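Inositol 2-dehydrogenase (Sinorhizobium meliloti, PDB 4HKT) catalyses the NAD-dependent oxidation of myo-inositol to 2-keto-myo-inositol (scyllo-inosose), the first step in the breakdown of myo-inositol to acetyl-CoA. Local coordinates at residues F6-A11 with A66-T71; N122-P127 with E300-G305; Y234-R239 with H273-T278. All blocks are in the same frame, centred on the assembly; numbering follows the deposited sequence.

Contact 1 of 3, residues F6-A11 with A66-T71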
# COMPACT_ATOMS: atom_id res chain seq x y z
N PHE B 6 26.67 -28.46 -17.27
CA PHE B 6 27.03 -27.06 -17.49
C PHE B 6 28.50 -26.77 -17.20
O PHE B 6 29.06 -27.21 -16.19
CB PHE B 6 26.20 -26.16 -16.55
CG PHE B 6 24.78 -25.95 -17.00
CD1 PHE B 6 24.40 -24.76 -17.63
CD2 PHE B 6 23.82 -26.91 -16.78
CE1 PHE B 6 23.10 -24.57 -18.04
CE2 PHE B 6 22.51 -26.73 -17.19
CZ PHE B 6 22.14 -25.55 -17.81
N GLY B 7 29.11 -25.99 -18.08
CA GLY B 7 30.36 -25.33 -17.79
C GLY B 7 30.04 -23.87 -17.56
O GLY B 7 29.27 -23.30 -18.33
N LEU B 8 30.61 -23.29 -16.52
CA LEU B 8 30.48 -21.87 -16.21
C LEU B 8 31.78 -21.18 -16.57
O LEU B 8 32.85 -21.62 -16.15
CB LEU B 8 30.18 -21.66 -14.72
CG LEU B 8 30.18 -20.22 -14.17
CD1 LEU B 8 29.25 -19.33 -14.96
CD2 LEU B 8 29.80 -20.19 -12.70
N LEU B 9 31.69 -20.09 -17.33
CA LEU B 9 32.84 -19.28 -17.69
C LEU B 9 32.67 -17.93 -17.07
O LEU B 9 31.75 -17.18 -17.41
CB LEU B 9 32.96 -19.12 -19.21
CG LEU B 9 32.74 -20.38 -20.04
CD1 LEU B 9 33.01 -20.05 -21.50
CD2 LEU B 9 33.63 -21.51 -19.59
N GLY B 10 33.57 -17.62 -16.14
CA GLY B 10 33.51 -16.38 -15.37
C GLY B 10 32.99 -16.63 -13.97
O GLY B 10 31.92 -17.22 -13.78
N ALA B 11 33.74 -16.15 -12.97
CA ALA B 11 33.44 -16.42 -11.56
C ALA B 11 33.23 -15.16 -10.72
O ALA B 11 33.33 -15.22 -9.50
CB ALA B 11 34.55 -17.29 -10.96
N ALA B 66 26.32 -27.59 -22.18
CA ALA B 66 25.86 -26.23 -22.21
C ALA B 66 26.86 -25.39 -21.46
O ALA B 66 27.46 -25.88 -20.48
CB ALA B 66 24.50 -26.13 -21.56
N VAL B 67 27.04 -24.14 -21.90
CA VAL B 67 27.87 -23.16 -21.20
C VAL B 67 27.09 -21.92 -20.80
O VAL B 67 26.15 -21.52 -21.48
CB VAL B 67 29.11 -22.70 -22.01
CG1 VAL B 67 30.09 -23.84 -22.12
CG2 VAL B 67 28.74 -22.18 -23.39
N VAL B 68 27.52 -21.35 -19.68
CA VAL B 68 27.04 -20.07 -19.20
C VAL B 68 28.23 -19.13 -19.28
O VAL B 68 29.25 -19.36 -18.63
CB VAL B 68 26.53 -20.20 -17.75
CG1 VAL B 68 26.24 -18.83 -17.17
CG2 VAL B 68 25.27 -21.07 -17.71
N ILE B 69 28.10 -18.09 -20.09
CA ILE B 69 29.20 -17.15 -20.30
C ILE B 69 28.94 -15.88 -19.48
O ILE B 69 28.00 -15.09 -19.76
CB ILE B 69 29.39 -16.80 -21.79
CG1 ILE B 69 29.57 -18.05 -22.63
CG2 ILE B 69 30.54 -15.81 -21.95
CD1 ILE B 69 29.44 -17.83 -24.13
N CYS B 70 29.78 -15.73 -18.45
CA CYS B 70 29.76 -14.62 -17.50
C CYS B 70 31.13 -13.93 -17.47
O CYS B 70 31.47 -13.32 -16.48
CB CYS B 70 29.44 -15.16 -16.10
SG CYS B 70 27.84 -15.98 -16.06
N THR B 71 31.91 -14.06 -18.53
CA THR B 71 33.22 -13.42 -18.61
C THR B 71 33.05 -11.95 -19.00
O THR B 71 31.94 -11.50 -19.26
CB THR B 71 34.09 -14.15 -19.65
OG1 THR B 71 33.32 -14.35 -20.83
CG2 THR B 71 34.58 -15.49 -19.12
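With CG1 of Val68 anti to the backbone N (chi1 170°) and CG of Leu8 placed likewise (chi1 172°), the Leu8 methyl CD1 settles 3.8 Å from Val68 CG1. The same torsion sends the other Val68 methyl, CG2, back toward Phe6, where it meets the rim of the phenyl ring near its plane, 3.8 Å from Phe6 CD1. Ala66 CB lies over one face of that ring, off-centre. Beneath these side chains, strands 4-9 and 66-69 run parallel as neighbours at the middle of the Rossmann sheet, their short segments 20° apart. Four backbone bonds alternate between them: Gly7 N to Ala66 O, Val68 N to Gly7 O, Leu9 N to Val68 O, and Cys70 N to Leu9 O, the last being the shortest at 2.7 Å. Helix 13-24 packs on the face bearing Leu8 and Val68; helix 76-85 packs on that of Leu9 and Val67. Past the strand ends, Gly10, probably the first glycine of the dinucleotide-binding GxGxxG motif, approaches Cys70 O with its CA at 3.8 Å, and a CB there would clash with that oxygen and with Thr71 N.

Contact 2 of 3, residues N122-P127 with E300-G305. With EDO (1,2-ethanediol), chain S.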
# COMPACT_ATOMS: atom_id res chain seq x y z
N ASN B 122 17.38 -11.24 -17.84
CA ASN B 122 16.75 -12.02 -16.76
C ASN B 122 15.42 -11.44 -16.30
O ASN B 122 14.56 -12.17 -15.75
CB ASN B 122 17.69 -12.10 -15.57
CG ASN B 122 18.20 -10.74 -15.16
OD1 ASN B 122 19.03 -10.16 -15.84
ND2 ASN B 122 17.68 -10.21 -14.08
N ARG B 123 15.22 -10.15 -16.55
CA ARG B 123 14.00 -9.50 -16.12
C ARG B 123 12.78 -10.07 -16.78
O ARG B 123 11.71 -10.05 -16.20
CB ARG B 123 14.08 -7.98 -16.27
CG ARG B 123 15.19 -7.41 -15.43
CD ARG B 123 15.32 -5.91 -15.59
NE ARG B 123 16.62 -5.46 -15.12
CZ ARG B 123 17.07 -4.21 -15.18
NH1 ARG B 123 16.31 -3.25 -15.72
NH2 ARG B 123 18.27 -3.90 -14.70
N ARG B 124 12.93 -10.65 -17.94
CA ARG B 124 11.82 -11.31 -18.58
C ARG B 124 11.33 -12.57 -17.80
O ARG B 124 10.25 -13.07 -18.11
CB ARG B 124 12.20 -11.75 -19.97
CG ARG B 124 12.38 -10.66 -21.00
CD ARG B 124 12.54 -11.33 -22.33
NE ARG B 124 12.73 -10.35 -23.36
CZ ARG B 124 12.21 -10.45 -24.57
NH1 ARG B 124 11.47 -11.51 -24.92
NH2 ARG B 124 12.45 -9.48 -25.44
N PHE B 125 12.14 -13.09 -16.86
CA PHE B 125 11.82 -14.31 -16.08
C PHE B 125 11.44 -14.01 -14.63
O PHE B 125 11.17 -14.94 -13.84
CB PHE B 125 13.01 -15.29 -16.15
CG PHE B 125 13.28 -15.79 -17.52
CD1 PHE B 125 12.45 -16.72 -18.08
CD2 PHE B 125 14.34 -15.30 -18.27
CE1 PHE B 125 12.67 -17.18 -19.37
CE2 PHE B 125 14.57 -15.77 -19.54
CZ PHE B 125 13.73 -16.70 -20.11
N ASP B 126 11.42 -12.73 -14.25
CA ASP B 126 10.97 -12.31 -12.93
C ASP B 126 9.49 -12.66 -12.76
O ASP B 126 8.68 -12.36 -13.66
CB ASP B 126 11.15 -10.80 -12.76
CG ASP B 126 10.70 -10.33 -11.42
OD1 ASP B 126 11.26 -10.83 -10.39
OD2 ASP B 126 9.72 -9.54 -11.38
N PRO B 127 9.10 -13.27 -11.61
CA PRO B 127 7.68 -13.66 -11.50
C PRO B 127 6.71 -12.48 -11.57
O PRO B 127 5.64 -12.62 -12.14
CB PRO B 127 7.60 -14.34 -10.13
CG PRO B 127 8.99 -14.62 -9.72
CD PRO B 127 9.87 -13.60 -10.40
N GLU B 300 11.67 -22.72 -29.39
CA GLU B 300 12.45 -21.55 -29.81
C GLU B 300 12.71 -20.69 -28.59
O GLU B 300 11.89 -20.62 -27.65
CB GLU B 300 11.84 -20.81 -31.02
CG GLU B 300 10.71 -19.82 -30.80
CD GLU B 300 10.30 -19.14 -32.11
OE1 GLU B 300 11.17 -18.48 -32.74
OE2 GLU B 300 9.13 -19.26 -32.53
N ILE B 301 13.90 -20.10 -28.56
CA ILE B 301 14.42 -19.46 -27.34
C ILE B 301 13.96 -18.02 -27.31
O ILE B 301 13.94 -17.35 -28.35
CB ILE B 301 15.97 -19.54 -27.31
CG1 ILE B 301 16.39 -20.99 -27.11
CG2 ILE B 301 16.57 -18.65 -26.22
CD1 ILE B 301 17.89 -21.23 -26.96
N ALA B 302 13.56 -17.56 -26.12
CA ALA B 302 13.37 -16.14 -25.81
C ALA B 302 13.89 -15.92 -24.41
O ALA B 302 13.58 -16.68 -23.52
CB ALA B 302 11.90 -15.76 -25.88
N PRO B 303 14.71 -14.88 -24.18
CA PRO B 303 15.31 -13.92 -25.09
C PRO B 303 16.40 -14.54 -26.00
O PRO B 303 17.30 -15.23 -25.54
CB PRO B 303 15.90 -12.87 -24.15
CG PRO B 303 16.05 -13.53 -22.86
CD PRO B 303 15.23 -14.76 -22.81
N SER B 304 16.24 -14.34 -27.28
CA SER B 304 17.12 -14.86 -28.28
C SER B 304 18.29 -13.90 -28.56
O SER B 304 18.35 -12.77 -28.05
CB SER B 304 16.34 -15.00 -29.55
OG SER B 304 15.96 -13.69 -30.05
N GLY B 305 19.16 -14.34 -29.45
CA GLY B 305 20.17 -13.51 -30.05
C GLY B 305 19.58 -12.27 -30.67
O GLY B 305 20.10 -11.18 -30.46
C1 EDO S . 8.41 -9.83 -27.70
O1 EDO S . 8.29 -10.57 -26.47
C2 EDO S . 9.78 -9.13 -27.78
O2 EDO S . 10.86 -10.04 -27.48
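Pro303 fits between two neighbouring side chains of the short 3-10 turn 122-125, its ring meeting Phe125 with one atom and Arg124 with others. The close side is the aromatic one. Pro303 CD comes within 3.5 Å of Phe125 CE2, approaching the ring obliquely, while the carbonyl oxygen Ala302 O reaches the ring edge near its plane, 3.4 Å from Phe125 CZ. The peptide between Ala302 and Pro303 is cis, and the oxygen and the CD that flank it both meet the same end of the phenyl ring. On the Arg124 side the fit is looser: the extended arginine chain runs alongside the proline, the two side chains pointing opposite ways, with Arg124 CD 4.1 Å from Pro303 CB, and that CB lies over one guanidinium face, toward its rim.

Beyond the proline the contact opens toward exposed Ala302 and a bound 1,2-ethanediol, probably from the crystallisation liquor. Its O2 lies at the guanidinium edge, in plane, accepting a bond of 2.6 Å from Arg124 NH2 and a weak one of 3.0 Å from Arg124 NH1. NH2 also forms a salt bridge with Asp178, which ties the turn to helix 168-184. An alanine in place of Arg124 would probably leave Asp178 without this cationic mate and uncover the flank of Pro303 against which the arginine chain lies. The contact joins the loop leaving the last Rossmann strand, 117-120, to the loop ahead of helix 305-324. No hydrogen bond links the two segments directly, so across this junction cohesion comes from apolar and ring-edge contacts, while the arginine directs its polar bonds to partners beyond them.

Contact 3 of 3, residues Y234-R239 with H273-T278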
# COMPACT_ATOMS: atom_id res chain seq x y z
N TYR B 234 17.70 4.58 -1.73
CA TYR B 234 16.70 3.62 -1.29
C TYR B 234 16.82 2.22 -1.93
O TYR B 234 16.04 1.29 -1.64
CB TYR B 234 15.29 4.22 -1.46
CG TYR B 234 15.05 4.88 -2.80
CD1 TYR B 234 14.52 4.16 -3.85
CD2 TYR B 234 15.36 6.23 -3.02
CE1 TYR B 234 14.32 4.74 -5.09
CE2 TYR B 234 15.15 6.83 -4.26
CZ TYR B 234 14.62 6.07 -5.28
OH TYR B 234 14.37 6.62 -6.51
N GLY B 235 17.84 2.01 -2.76
CA GLY B 235 18.08 0.68 -3.33
C GLY B 235 17.70 0.53 -4.81
O GLY B 235 17.64 1.51 -5.56
N TYR B 236 17.52 -0.71 -5.22
CA TYR B 236 17.41 -1.08 -6.59
C TYR B 236 15.96 -0.91 -7.06
O TYR B 236 15.10 -1.73 -6.76
CB TYR B 236 17.87 -2.52 -6.75
CG TYR B 236 18.18 -3.00 -8.15
CD1 TYR B 236 18.63 -2.13 -9.16
CD2 TYR B 236 18.09 -4.37 -8.46
CE1 TYR B 236 18.97 -2.61 -10.41
CE2 TYR B 236 18.43 -4.85 -9.69
CZ TYR B 236 18.87 -3.97 -10.66
OH TYR B 236 19.21 -4.48 -11.88
N ASP B 237 15.70 0.21 -7.72
CA ASP B 237 14.36 0.60 -8.15
C ASP B 237 14.07 -0.04 -9.50
O ASP B 237 14.78 0.19 -10.42
CB ASP B 237 14.28 2.13 -8.22
CG ASP B 237 12.86 2.66 -8.36
OD1 ASP B 237 11.89 1.87 -8.56
OD2 ASP B 237 12.73 3.90 -8.28
N GLN B 238 13.06 -0.88 -9.57
CA GLN B 238 12.77 -1.63 -10.77
C GLN B 238 11.27 -1.68 -10.95
O GLN B 238 10.61 -2.61 -10.49
CB GLN B 238 13.30 -3.09 -10.67
CG GLN B 238 14.81 -3.24 -10.48
CD GLN B 238 15.54 -3.09 -11.77
OE1 GLN B 238 15.69 -4.04 -12.53
NE2 GLN B 238 16.04 -1.89 -12.03
N ARG B 239 10.71 -0.67 -11.60
CA ARG B 239 9.26 -0.61 -11.81
C ARG B 239 8.87 -0.64 -13.26
O ARG B 239 9.59 -0.14 -14.11
CB ARG B 239 8.71 0.65 -11.20
CG ARG B 239 8.57 0.54 -9.69
CD ARG B 239 8.16 1.90 -9.19
NE ARG B 239 9.28 2.82 -9.09
CZ ARG B 239 9.19 4.15 -9.20
NH1 ARG B 239 8.05 4.73 -9.49
NH2 ARG B 239 10.28 4.90 -9.03
N HIS B 273 15.89 -4.02 -2.30
CA HIS B 273 17.06 -4.85 -2.47
C HIS B 273 18.27 -4.00 -2.84
O HIS B 273 18.14 -2.99 -3.58
CB HIS B 273 16.83 -5.88 -3.59
CG HIS B 273 15.85 -6.96 -3.25
ND1 HIS B 273 16.22 -8.14 -2.62
CD2 HIS B 273 14.53 -7.08 -3.52
CE1 HIS B 273 15.16 -8.92 -2.51
NE2 HIS B 273 14.13 -8.31 -3.04
N ASP B 274 19.45 -4.39 -2.37
CA ASP B 274 20.66 -3.68 -2.74
C ASP B 274 20.81 -3.71 -4.24
O ASP B 274 20.84 -2.64 -4.86
CB ASP B 274 21.92 -4.27 -2.10
CG ASP B 274 21.95 -4.05 -0.59
OD1 ASP B 274 21.34 -3.08 -0.12
OD2 ASP B 274 22.55 -4.88 0.10
N PHE B 275 20.89 -4.91 -4.83
CA PHE B 275 21.15 -4.99 -6.29
C PHE B 275 20.56 -6.28 -6.91
O PHE B 275 19.66 -6.89 -6.33
CB PHE B 275 22.66 -4.82 -6.58
CG PHE B 275 23.00 -4.15 -7.91
CD1 PHE B 275 22.03 -3.59 -8.76
CD2 PHE B 275 24.33 -4.08 -8.31
CE1 PHE B 275 22.39 -3.00 -9.98
CE2 PHE B 275 24.70 -3.48 -9.51
CZ PHE B 275 23.73 -2.94 -10.35
N PHE B 276 21.00 -6.65 -8.10
CA PHE B 276 20.38 -7.73 -8.83
C PHE B 276 20.54 -9.08 -8.12
O PHE B 276 19.70 -9.96 -8.27
CB PHE B 276 20.91 -7.79 -10.27
CG PHE B 276 22.40 -8.03 -10.37
CD1 PHE B 276 22.94 -9.30 -10.10
CD2 PHE B 276 23.27 -6.98 -10.71
CE1 PHE B 276 24.31 -9.50 -10.16
CE2 PHE B 276 24.65 -7.20 -10.78
CZ PHE B 276 25.16 -8.45 -10.51
N MSE B 277 21.61 -9.21 -7.33
CA MSE B 277 21.96 -10.45 -6.66
C MSE B 277 20.78 -10.99 -5.90
O MSE B 277 20.46 -12.17 -6.03
CB MSE B 277 23.14 -10.32 -5.69
CG MSE B 277 24.49 -10.01 -6.38
SE MSE B 277 24.70 -8.11 -6.90
CE MSE B 277 24.78 -7.31 -5.08
N THR B 278 20.12 -10.16 -5.10
CA THR B 278 18.97 -10.67 -4.37
C THR B 278 17.65 -10.30 -5.00
O THR B 278 16.69 -11.01 -4.80
CB THR B 278 18.93 -10.29 -2.88
OG1 THR B 278 19.07 -8.89 -2.73
CG2 THR B 278 20.02 -11.03 -2.09
O HOH W 1 14.60 -4.12 -5.26
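Tyr236 lays its ring against the side chains of Phe275 and Phe276 and the backbone beside them. CB starts against two carbonyl oxygens, 3.2 Å from His273 O and 3.5 Å from Asp274 O. With chi1 at -165°, CG is anti to the main-chain N and the ring is carried across Phe275: CG and CD1 face Phe275 CD1, whereas CD2 comes within 3.5 Å of the Phe275 carbonyl carbon. Farther out, CE1 meets Phe275 CE1 at 3.5 Å, and CE2 on the other side comes near the backbone N and CB of Phe276. CZ lies against Phe275 CD1 and CE1, and at the tip OH touches Phe275 CE1 and Phe276 CB, with Arg123 also packed against the tyrosine. The Tyr236 and Phe275 rings form a T-shaped pair, the edge of Phe275 pointing at the centre of the Tyr236 face with the planes at 83°. Over the opposite face lies the amide carbon CD of Gln238.

Tyr236 N donates to His273 O at 2.9 Å, and a water spans the same pair by donating to Tyr236 O and accepting from His273 N. Gly235 sits where a CB would run into His273 O. The segments join the entry to strand 237-244, in the C-terminal domain's sheet, to the start of helix 276-279. Phe275 and Phe276 also touch helix 13-24 of the Rossmann domain. One direct hydrogen bond and one water therefore fix the backbones, while the side-chain grip is aromatic; Asp274 O, buried beside Tyr236 CB, has no polar partner in the model.

The three contacts step from the nucleotide-binding domain toward the C-terminal sheet. Contact 1 lies within the Rossmann sheet and closes before the others begin. Contact 2 leads out of the last strand of that sheet, 117-120, its centre about 18 Å from that of contact 1, and the long loop it closes contains contact 3, which leads into strand 237-244 of the mixed sheet. Contacts 2 and 3, with centres about 19 Å apart, touch where Arg123 reaches Tyr236 and Gln238. Contacts 1 and 3 do not meet, but helix 13-24 packs against both. The two domains are thus joined through helix 13-24 and the loops at contacts 2 and 3, as in the Gfo/Idh/MocA family.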